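Local coordinates for protein S-adenosylmethionine:tRNA ribosyltransferase-isomerase (Thermotoga maritima, PDB 1VKY) that probably transfers and isomerises the ribose moiety of S-adenosylmethionine onto the 7-aminomethyl-7-deazaguanine base of tRNA, giving epoxyqueuosine, at residues 20-25 with 304-309; 36-41 with 53-58. All blocks are in the same frame, centred on the assembly; numbering follows the deposited sequence.

In the fold
Both contacts belong to the part of the chain that carries the nine-stranded mixed sheet. Interaction 2 joins the two strands at the open end of hairpin 39-44/49-54, with 49-54 as the outermost strand of that sheet within the chain. Interaction 1 brings the loop ahead of this hairpin against the loop that leads from strand 298-302 of the same sheet into helix 309-318, a pairing 279 residues apart in sequence. The hairpin thus falls within the long excursion that interaction 1 spans. The centres of interactions 1 and 2 lie 21 Å apart, and the nearest atoms of interactions 1 and 2 about 10 Å. An unidentified ligand, probably from the crystallisation liquor, sits about 4 Å from the side chain of H304.

Interaction 1: 20-25 with 304-309; sequences YELPPE and HLPRST
The ring of Y20 lies against P306, whose CG stands over one face, 3.8 Å from the ring centroid and 17° off the ring normal: a CH-pi contact offset toward the rim, the two side chains crossing at about a right angle. At the far end of the same ring the hydroxyl OH of Y20 donates to the backbone O of H304 at 2.7 Å, in the carbonyl plane, and this acceptor also lies in the plane of the ring, at its edge. Chi1 of 68° sets CG of Y20 between its own backbone N and carbonyl carbon, a rotation that lays the ring along the 304-306 backbone. L22 packs beside them: its CD2 meets CD of P306 and CD2 of L305, each at 3.8 Å. A leucine in place of Y20 would probably leave the carbonyl of H304 without this hydroxyl donor and P306 without the flat face beneath its CG. Beyond P306 the chain makes a type II turn from L305 to S308, and O of L305 accepts both N of S308 at 3.0 Å and OG of S308 at 2.6 Å. S308 is the N-cap of helix 309-318, its OG also bonded to N of L311. This helix touches Y20 through L311, and helix 320-332 adds V331 and Y327, the latter ring meeting Y20 edge-to-face.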
ATOM      1  N   TYR B  20      -6.040  -3.385  21.605  1.00 36.79           N
ATOM      2  CA  TYR B  20      -7.219  -2.542  21.593  1.00 34.49           C
ATOM      3  C   TYR B  20      -8.020  -3.043  20.416  1.00 33.50           C
ATOM      4  O   TYR B  20      -7.486  -3.754  19.590  1.00 33.52           O
ATOM      5  CB  TYR B  20      -6.858  -1.051  21.457  1.00 34.79           C
ATOM      6  CG  TYR B  20      -6.266  -0.666  20.119  1.00 32.99           C
ATOM      7  CD1 TYR B  20      -7.084  -0.184  19.094  1.00 28.99           C
ATOM      8  CD2 TYR B  20      -4.866  -0.762  19.877  1.00 32.49           C
ATOM      9  CE1 TYR B  20      -6.537   0.195  17.846  1.00 25.09           C
ATOM     10  CE2 TYR B  20      -4.312  -0.379  18.620  1.00 27.44           C
ATOM     11  CZ  TYR B  20      -5.175   0.064  17.619  1.00 27.34           C
ATOM     12  OH  TYR B  20      -4.715   0.432  16.403  1.00 28.14           O
ATOM     13  N   GLU B  21      -9.300  -2.710  20.354  1.00 34.37           N
ATOM     14  CA  GLU B  21     -10.168  -3.267  19.335  1.00 35.46           C
ATOM     15  C   GLU B  21     -10.173  -2.349  18.149  1.00 33.41           C
ATOM     16  O   GLU B  21     -10.627  -1.221  18.255  1.00 34.69           O
ATOM     17  CB  GLU B  21     -11.617  -3.444  19.859  1.00 38.73           C
ATOM     18  N   LEU B  22      -9.648  -2.831  17.033  1.00 34.57           N
ATOM     19  CA  LEU B  22      -9.532  -2.044  15.800  1.00 33.50           C
ATOM     20  C   LEU B  22     -10.469  -2.652  14.733  1.00 35.12           C
ATOM     21  O   LEU B  22     -10.145  -3.728  14.202  1.00 35.70           O
ATOM     22  CB  LEU B  22      -8.099  -2.111  15.272  1.00 30.98           C
ATOM     23  CG  LEU B  22      -7.776  -1.412  13.948  1.00 29.62           C
ATOM     24  CD1 LEU B  22      -8.364   0.003  13.911  1.00 32.17           C
ATOM     25  CD2 LEU B  22      -6.251  -1.397  13.628  1.00 29.89           C
ATOM     26  N   PRO B  23     -11.580  -1.986  14.399  1.00 36.73           N
ATOM     27  CA  PRO B  23     -12.436  -2.476  13.316  1.00 35.38           C
ATOM     28  C   PRO B  23     -11.618  -2.580  12.024  1.00 34.29           C
ATOM     29  O   PRO B  23     -10.954  -1.612  11.625  1.00 31.92           O
ATOM     30  CB  PRO B  23     -13.545  -1.419  13.210  1.00 35.61           C
ATOM     31  CG  PRO B  23     -13.527  -0.718  14.523  1.00 36.77           C
ATOM     32  CD  PRO B  23     -12.098  -0.727  14.952  1.00 34.98           C
ATOM     33  N   PRO B  24     -11.665  -3.741  11.360  1.00 32.63           N
ATOM     34  CA  PRO B  24     -10.748  -3.988  10.270  1.00 32.50           C
ATOM     35  C   PRO B  24     -10.932  -3.006   9.139  1.00 30.51           C
ATOM     36  O   PRO B  24      -9.998  -2.747   8.398  1.00 30.31           O
ATOM     37  CB  PRO B  24     -11.071  -5.451   9.851  1.00 33.13           C
ATOM     38  CG  PRO B  24     -12.385  -5.733  10.360  1.00 36.72           C
ATOM     39  CD  PRO B  24     -12.564  -4.883  11.594  1.00 36.07           C
ATOM     40  N   GLU B  25     -12.130  -2.447   9.014  1.00 31.70           N
ATOM     41  CA  GLU B  25     -12.418  -1.526   7.923  1.00 33.32           C
ATOM     42  C   GLU B  25     -11.626  -0.204   8.067  1.00 34.26           C
ATOM     43  O   GLU B  25     -11.474   0.534   7.111  1.00 30.67           O
ATOM     44  CB  GLU B  25     -13.938  -1.257   7.748  1.00 32.99           C
ATOM     45  CG  GLU B  25     -14.688  -0.529   8.842  1.00 33.76           C
ATOM     46  CD  GLU B  25     -15.139  -1.404   9.977  1.00 40.46           C
ATOM     47  OE1 GLU B  25     -14.616  -2.517  10.076  1.00 35.21           O
ATOM     48  OE2 GLU B  25     -16.021  -0.981  10.785  1.00 37.45           O
ATOM     49  N   HIS B 304      -0.773   2.914  14.855  1.00 26.34           N
ATOM     50  CA  HIS B 304      -0.170   1.593  14.772  1.00 25.95           C
ATOM     51  C   HIS B 304      -1.159   0.526  15.195  1.00 25.77           C
ATOM     52  O   HIS B 304      -2.161   0.823  15.788  1.00 27.07           O
ATOM     53  CB  HIS B 304       1.111   1.558  15.591  1.00 26.76           C
ATOM     54  CG  HIS B 304       2.062   2.683  15.247  1.00 27.97           C
ATOM     55  ND1 HIS B 304       2.695   2.766  14.027  1.00 27.47           N
ATOM     56  CD2 HIS B 304       2.407   3.808  15.924  1.00 25.82           C
ATOM     57  CE1 HIS B 304       3.420   3.874  13.979  1.00 33.80           C
ATOM     58  NE2 HIS B 304       3.263   4.523  15.118  1.00 29.46           N
ATOM     59  N   LEU B 305      -0.857  -0.732  14.887  1.00 26.19           N
ATOM     60  CA  LEU B 305      -1.798  -1.810  15.099  1.00 26.61           C
ATOM     61  C   LEU B 305      -1.764  -2.293  16.547  1.00 29.29           C
ATOM     62  O   LEU B 305      -0.713  -2.154  17.236  1.00 27.40           O
ATOM     63  CB  LEU B 305      -1.435  -2.948  14.118  1.00 29.74           C
ATOM     64  CG  LEU B 305      -1.465  -2.626  12.601  1.00 34.76           C
ATOM     65  CD1 LEU B 305      -0.799  -3.729  11.765  1.00 43.58           C
ATOM     66  CD2 LEU B 305      -2.916  -2.417  12.163  1.00 39.18           C
ATOM     67  N   PRO B 306      -2.872  -2.897  17.003  1.00 29.87           N
ATOM     68  CA  PRO B 306      -2.917  -3.545  18.298  1.00 28.18           C
ATOM     69  C   PRO B 306      -1.724  -4.430  18.524  1.00 30.68           C
ATOM     70  O   PRO B 306      -1.274  -5.159  17.620  1.00 28.87           O
ATOM     71  CB  PRO B 306      -4.204  -4.395  18.238  1.00 33.73           C
ATOM     72  CG  PRO B 306      -5.098  -3.681  17.267  1.00 26.63           C
ATOM     73  CD  PRO B 306      -4.164  -3.028  16.288  1.00 29.58           C
ATOM     74  N   ARG B 307      -1.155  -4.295  19.721  1.00 30.94           N
ATOM     75  CA  ARG B 307      -0.050  -5.140  20.155  1.00 33.11           C
ATOM     76  C   ARG B 307       1.242  -4.913  19.382  1.00 32.36           C
ATOM     77  O   ARG B 307       2.183  -5.672  19.572  1.00 32.72           O
ATOM     78  CB  ARG B 307      -0.436  -6.640  20.071  1.00 34.24           C
ATOM     79  CG  ARG B 307      -1.720  -7.047  20.862  1.00 37.22           C
ATOM     80  CD  ARG B 307      -2.202  -8.479  20.560  1.00 40.96           C
ATOM     81  NE  ARG B 307      -3.284  -8.431  19.564  1.00 61.56           N
ATOM     82  CZ  ARG B 307      -3.257  -8.927  18.324  1.00 60.72           C
ATOM     83  NH1 ARG B 307      -2.225  -9.615  17.833  1.00 60.23           N
ATOM     84  NH2 ARG B 307      -4.322  -8.743  17.572  1.00 67.10           N
ATOM     85  N   SER B 308       1.343  -3.897  18.520  1.00 27.94           N
ATOM     86  CA  SER B 308       2.580  -3.763  17.743  1.00 27.16           C
ATOM     87  C   SER B 308       3.685  -3.198  18.620  1.00 25.84           C
ATOM     88  O   SER B 308       3.401  -2.408  19.543  1.00 26.31           O
ATOM     89  CB  SER B 308       2.408  -2.795  16.587  1.00 25.92           C
ATOM     90  OG  SER B 308       1.801  -1.630  17.067  1.00 29.72           O
ATOM     91  N   THR B 309       4.935  -3.481  18.269  1.00 24.90           N
ATOM     92  CA  THR B 309       6.033  -2.817  18.955  1.00 26.70           C
ATOM     93  C   THR B 309       6.065  -1.329  18.667  1.00 28.52           C
ATOM     94  O   THR B 309       6.594  -0.572  19.470  1.00 29.29           O
ATOM     95  CB  THR B 309       7.389  -3.432  18.631  1.00 29.49           C
ATOM     96  OG1 THR B 309       7.596  -3.386  17.213  1.00 34.05           O
ATOM     97  CG2 THR B 309       7.433  -4.877  18.983  1.00 34.03           C
TER

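Interaction 2: 36-41 with 53-58; sequences DASRLM and RIFREI
L40 and R53 form the antiparallel hydrogen-bonded pair near the open end of the beta hairpin 39-44/49-54: N of L40 gives to O of R53 at 2.9 Å in a nearly straight bond (N-H...O 173°), and N of R53 returns a bond to O of L40. In the next pair, R39 and I54, which is non-hydrogen-bonded, the side chains diverge. Past it the bonding continues as the second strand turns into a 3-10 segment: N of F55 donates to O of S38 at 2.8 Å, and N of R56 to O of D36 at 3.0 Å. N of I54 is taken instead by OE1 of E57 at 2.9 Å, met from above the carboxylate plane, and the same oxygen forms a salt bridge with NH1 of R53. R53 has a second acid in E60, and its NE bonds to Y61. OG of S38 is hydrogen-bonded to ND1 of H190, while OD2 of D36 is bonded to T192. A chi1 of -161° turns the F55 ring away from its own N and in toward L40, where CD1 of F55 meets CD1 of L40 at 4.0 Å; CD2 of L40 packs on CB of I58. Helix 193-202 closes over this apolar side through L195, and strand 343-346, the neighbour of 39-44 on the side away from 49-54, meets the L40 side chain through A343 and L345. The guanidinium of R56 lies with one face over O of D36, and its NH2 makes a salt bridge to OD1 of D36, the planes 71° apart and the hydrogen bond weak. NH1 of R39 bonds to O of R333. Beside the L40-R53 pair, one water accepts from NE of R39 and donates to O of R53 at 2.8 Å.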
ATOM      1  N   ASP B  36      -1.746  15.730   2.665  1.00 33.49           N
ATOM      2  CA  ASP B  36      -1.877  16.529   3.873  1.00 34.43           C
ATOM      3  C   ASP B  36      -3.296  16.917   4.199  1.00 33.97           C
ATOM      4  O   ASP B  36      -3.540  17.795   5.027  1.00 29.62           O
ATOM      5  CB  ASP B  36      -0.973  17.733   3.844  1.00 31.74           C
ATOM      6  CG  ASP B  36      -1.164  18.603   2.635  1.00 42.11           C
ATOM      7  OD1 ASP B  36      -2.117  18.401   1.844  1.00 42.65           O
ATOM      8  OD2 ASP B  36      -0.356  19.524   2.406  1.00 41.69           O
ATOM      9  N   ALA B  37      -4.230  16.214   3.563  1.00 31.21           N
ATOM     10  CA  ALA B  37      -5.624  16.329   3.877  1.00 33.29           C
ATOM     11  C   ALA B  37      -6.008  15.154   4.746  1.00 31.99           C
ATOM     12  O   ALA B  37      -7.169  15.015   5.108  1.00 33.68           O
ATOM     13  CB  ALA B  37      -6.485  16.357   2.596  1.00 35.43           C
ATOM     14  N   SER B  38      -5.042  14.331   5.143  1.00 32.42           N
ATOM     15  CA  SER B  38      -5.332  13.286   6.132  1.00 32.28           C
ATOM     16  C   SER B  38      -5.664  13.939   7.499  1.00 28.80           C
ATOM     17  O   SER B  38      -5.413  15.153   7.706  1.00 26.82           O
ATOM     18  CB  SER B  38      -4.160  12.304   6.215  1.00 33.16           C
ATOM     19  OG  SER B  38      -3.064  12.922   6.859  1.00 40.50           O
ATOM     20  N   ARG B  39      -6.268  13.161   8.402  1.00 27.73           N
ATOM     21  CA  ARG B  39      -6.543  13.627   9.760  1.00 27.39           C
ATOM     22  C   ARG B  39      -5.245  13.647  10.559  1.00 26.49           C
ATOM     23  O   ARG B  39      -4.307  12.926  10.226  1.00 27.20           O
ATOM     24  CB  ARG B  39      -7.575  12.742  10.447  1.00 27.78           C
ATOM     25  CG  ARG B  39      -8.852  12.733   9.684  1.00 30.91           C
ATOM     26  CD  ARG B  39      -9.955  11.919  10.315  1.00 38.81           C
ATOM     27  NE  ARG B  39     -10.477  12.649  11.434  1.00 47.03           N
ATOM     28  CZ  ARG B  39     -11.547  12.308  12.123  1.00 50.89           C
ATOM     29  NH1 ARG B  39     -12.239  11.217  11.808  1.00 41.20           N
ATOM     30  NH2 ARG B  39     -11.915  13.076  13.150  1.00 49.58           N
ATOM     31  N   LEU B  40      -5.172  14.553  11.534  1.00 24.61           N
ATOM     32  CA  LEU B  40      -4.037  14.669  12.458  1.00 23.78           C
ATOM     33  C   LEU B  40      -4.621  14.800  13.840  1.00 21.58           C
ATOM     34  O   LEU B  40      -5.214  15.833  14.152  1.00 25.44           O
ATOM     35  CB  LEU B  40      -3.182  15.919  12.145  1.00 21.56           C
ATOM     36  CG  LEU B  40      -1.985  16.260  13.052  1.00 25.14           C
ATOM     37  CD1 LEU B  40      -0.905  15.207  12.933  1.00 29.41           C
ATOM     38  CD2 LEU B  40      -1.389  17.623  12.790  1.00 27.92           C
ATOM     39  N   MET B  41      -4.425  13.782  14.673  1.00 23.00           N
ATOM     40  CA  MET B  41      -4.733  13.876  16.090  1.00 25.38           C
ATOM     41  C   MET B  41      -3.504  14.458  16.803  1.00 26.81           C
ATOM     42  O   MET B  41      -2.408  13.973  16.635  1.00 25.37           O
ATOM     43  CB  MET B  41      -5.042  12.502  16.690  1.00 26.20           C
ATOM     44  CG  MET B  41      -5.571  12.586  18.113  1.00 28.50           C
ATOM     45  SD  MET B  41      -6.095  11.009  18.800  1.00 31.04           S
ATOM     46  CE  MET B  41      -7.510  10.593  17.811  1.00 31.19           C
ATOM     47  N   ARG B  53      -7.507  17.435  14.176  1.00 29.33           N
ATOM     48  CA  ARG B  53      -7.131  18.431  13.163  1.00 28.88           C
ATOM     49  C   ARG B  53      -6.929  17.708  11.826  1.00 28.01           C
ATOM     50  O   ARG B  53      -7.267  16.522  11.710  1.00 28.29           O
ATOM     51  CB  ARG B  53      -5.859  19.177  13.596  1.00 29.30           C
ATOM     52  CG  ARG B  53      -6.056  19.893  14.940  1.00 31.06           C
ATOM     53  CD  ARG B  53      -7.038  21.127  14.852  1.00 25.14           C
ATOM     54  NE  ARG B  53      -6.114  22.186  14.969  1.00 38.77           N
ATOM     55  CZ  ARG B  53      -5.930  23.165  14.165  1.00 38.09           C
ATOM     56  NH1 ARG B  53      -6.722  23.456  13.165  1.00 34.55           N
ATOM     57  NH2 ARG B  53      -4.961  23.957  14.476  1.00 41.34           N
ATOM     58  N   ILE B  54      -6.454  18.472  10.843  1.00 27.65           N
ATOM     59  CA  ILE B  54      -6.076  18.004   9.519  1.00 28.58           C
ATOM     60  C   ILE B  54      -4.589  18.225   9.377  1.00 28.62           C
ATOM     61  O   ILE B  54      -4.064  19.189   9.933  1.00 26.99           O
ATOM     62  CB  ILE B  54      -6.832  18.816   8.424  1.00 30.07           C
ATOM     63  CG1 ILE B  54      -8.324  18.604   8.562  1.00 35.08           C
ATOM     64  CG2 ILE B  54      -6.369  18.456   7.029  1.00 37.01           C
ATOM     65  CD1 ILE B  54      -8.725  17.173   8.594  1.00 39.00           C
ATOM     66  N   PHE B  55      -3.914  17.359   8.614  1.00 27.60           N
ATOM     67  CA  PHE B  55      -2.467  17.339   8.603  1.00 27.77           C
ATOM     68  C   PHE B  55      -1.827  18.672   8.267  1.00 29.47           C
ATOM     69  O   PHE B  55      -0.831  19.049   8.888  1.00 26.14           O
ATOM     70  CB  PHE B  55      -1.874  16.244   7.699  1.00 28.57           C
ATOM     71  CG  PHE B  55      -0.432  15.941   8.044  1.00 27.31           C
ATOM     72  CD1 PHE B  55      -0.128  15.037   9.030  1.00 31.55           C
ATOM     73  CD2 PHE B  55       0.596  16.610   7.430  1.00 24.45           C
ATOM     74  CE1 PHE B  55       1.197  14.803   9.378  1.00 30.30           C
ATOM     75  CE2 PHE B  55       1.892  16.391   7.767  1.00 31.11           C
ATOM     76  CZ  PHE B  55       2.206  15.494   8.757  1.00 27.23           C
ATOM     77  N   ARG B  56      -2.356  19.374   7.274  1.00 32.59           N
ATOM     78  CA  ARG B  56      -1.737  20.644   6.839  1.00 34.03           C
ATOM     79  C   ARG B  56      -1.724  21.693   7.952  1.00 30.84           C
ATOM     80  O   ARG B  56      -0.921  22.619   7.921  1.00 30.43           O
ATOM     81  CB  ARG B  56      -2.445  21.206   5.612  1.00 34.37           C
ATOM     82  CG  ARG B  56      -3.921  21.517   5.825  1.00 38.80           C
ATOM     83  CD  ARG B  56      -4.626  22.121   4.599  1.00 44.38           C
ATOM     84  NE  ARG B  56      -4.395  21.313   3.404  1.00 51.41           N
ATOM     85  CZ  ARG B  56      -5.279  20.503   2.817  1.00 57.98           C
ATOM     86  NH1 ARG B  56      -6.532  20.364   3.282  1.00 55.79           N
ATOM     87  NH2 ARG B  56      -4.894  19.819   1.741  1.00 55.86           N
ATOM     88  N   GLU B  57      -2.586  21.519   8.955  1.00 32.35           N
ATOM     89  CA  GLU B  57      -2.628  22.383  10.172  1.00 30.79           C
ATOM     90  C   GLU B  57      -1.506  22.119  11.199  1.00 32.10           C
ATOM     91  O   GLU B  57      -1.421  22.772  12.250  1.00 29.77           O
ATOM     92  CB  GLU B  57      -4.008  22.230  10.818  1.00 32.50           C
ATOM     93  CG  GLU B  57      -5.106  22.781   9.927  1.00 31.99           C
ATOM     94  CD  GLU B  57      -6.507  22.336  10.312  1.00 35.73           C
ATOM     95  OE1 GLU B  57      -6.700  21.321  11.002  1.00 32.01           O
ATOM     96  OE2 GLU B  57      -7.445  23.012   9.893  1.00 45.61           O
ATOM     97  N   ILE B  58      -0.602  21.191  10.872  1.00 30.15           N
ATOM     98  CA  ILE B  58       0.588  20.948  11.695  1.00 29.60           C
ATOM     99  C   ILE B  58       1.404  22.194  11.861  1.00 28.58           C
ATOM    100  O   ILE B  58       1.995  22.391  12.908  1.00 24.23           O
ATOM    101  CB  ILE B  58       1.476  19.790  11.117  1.00 33.05           C
ATOM    102  CG1 ILE B  58       2.511  19.325  12.161  1.00 27.64           C
ATOM    103  CG2 ILE B  58       2.156  20.187   9.790  1.00 26.54           C
ATOM    104  CD1 ILE B  58       3.130  18.019  11.815  1.00 33.42           C
TER
HETATM  105  O   HOH W   1      -8.950  14.784  13.108  1.00 33.22           O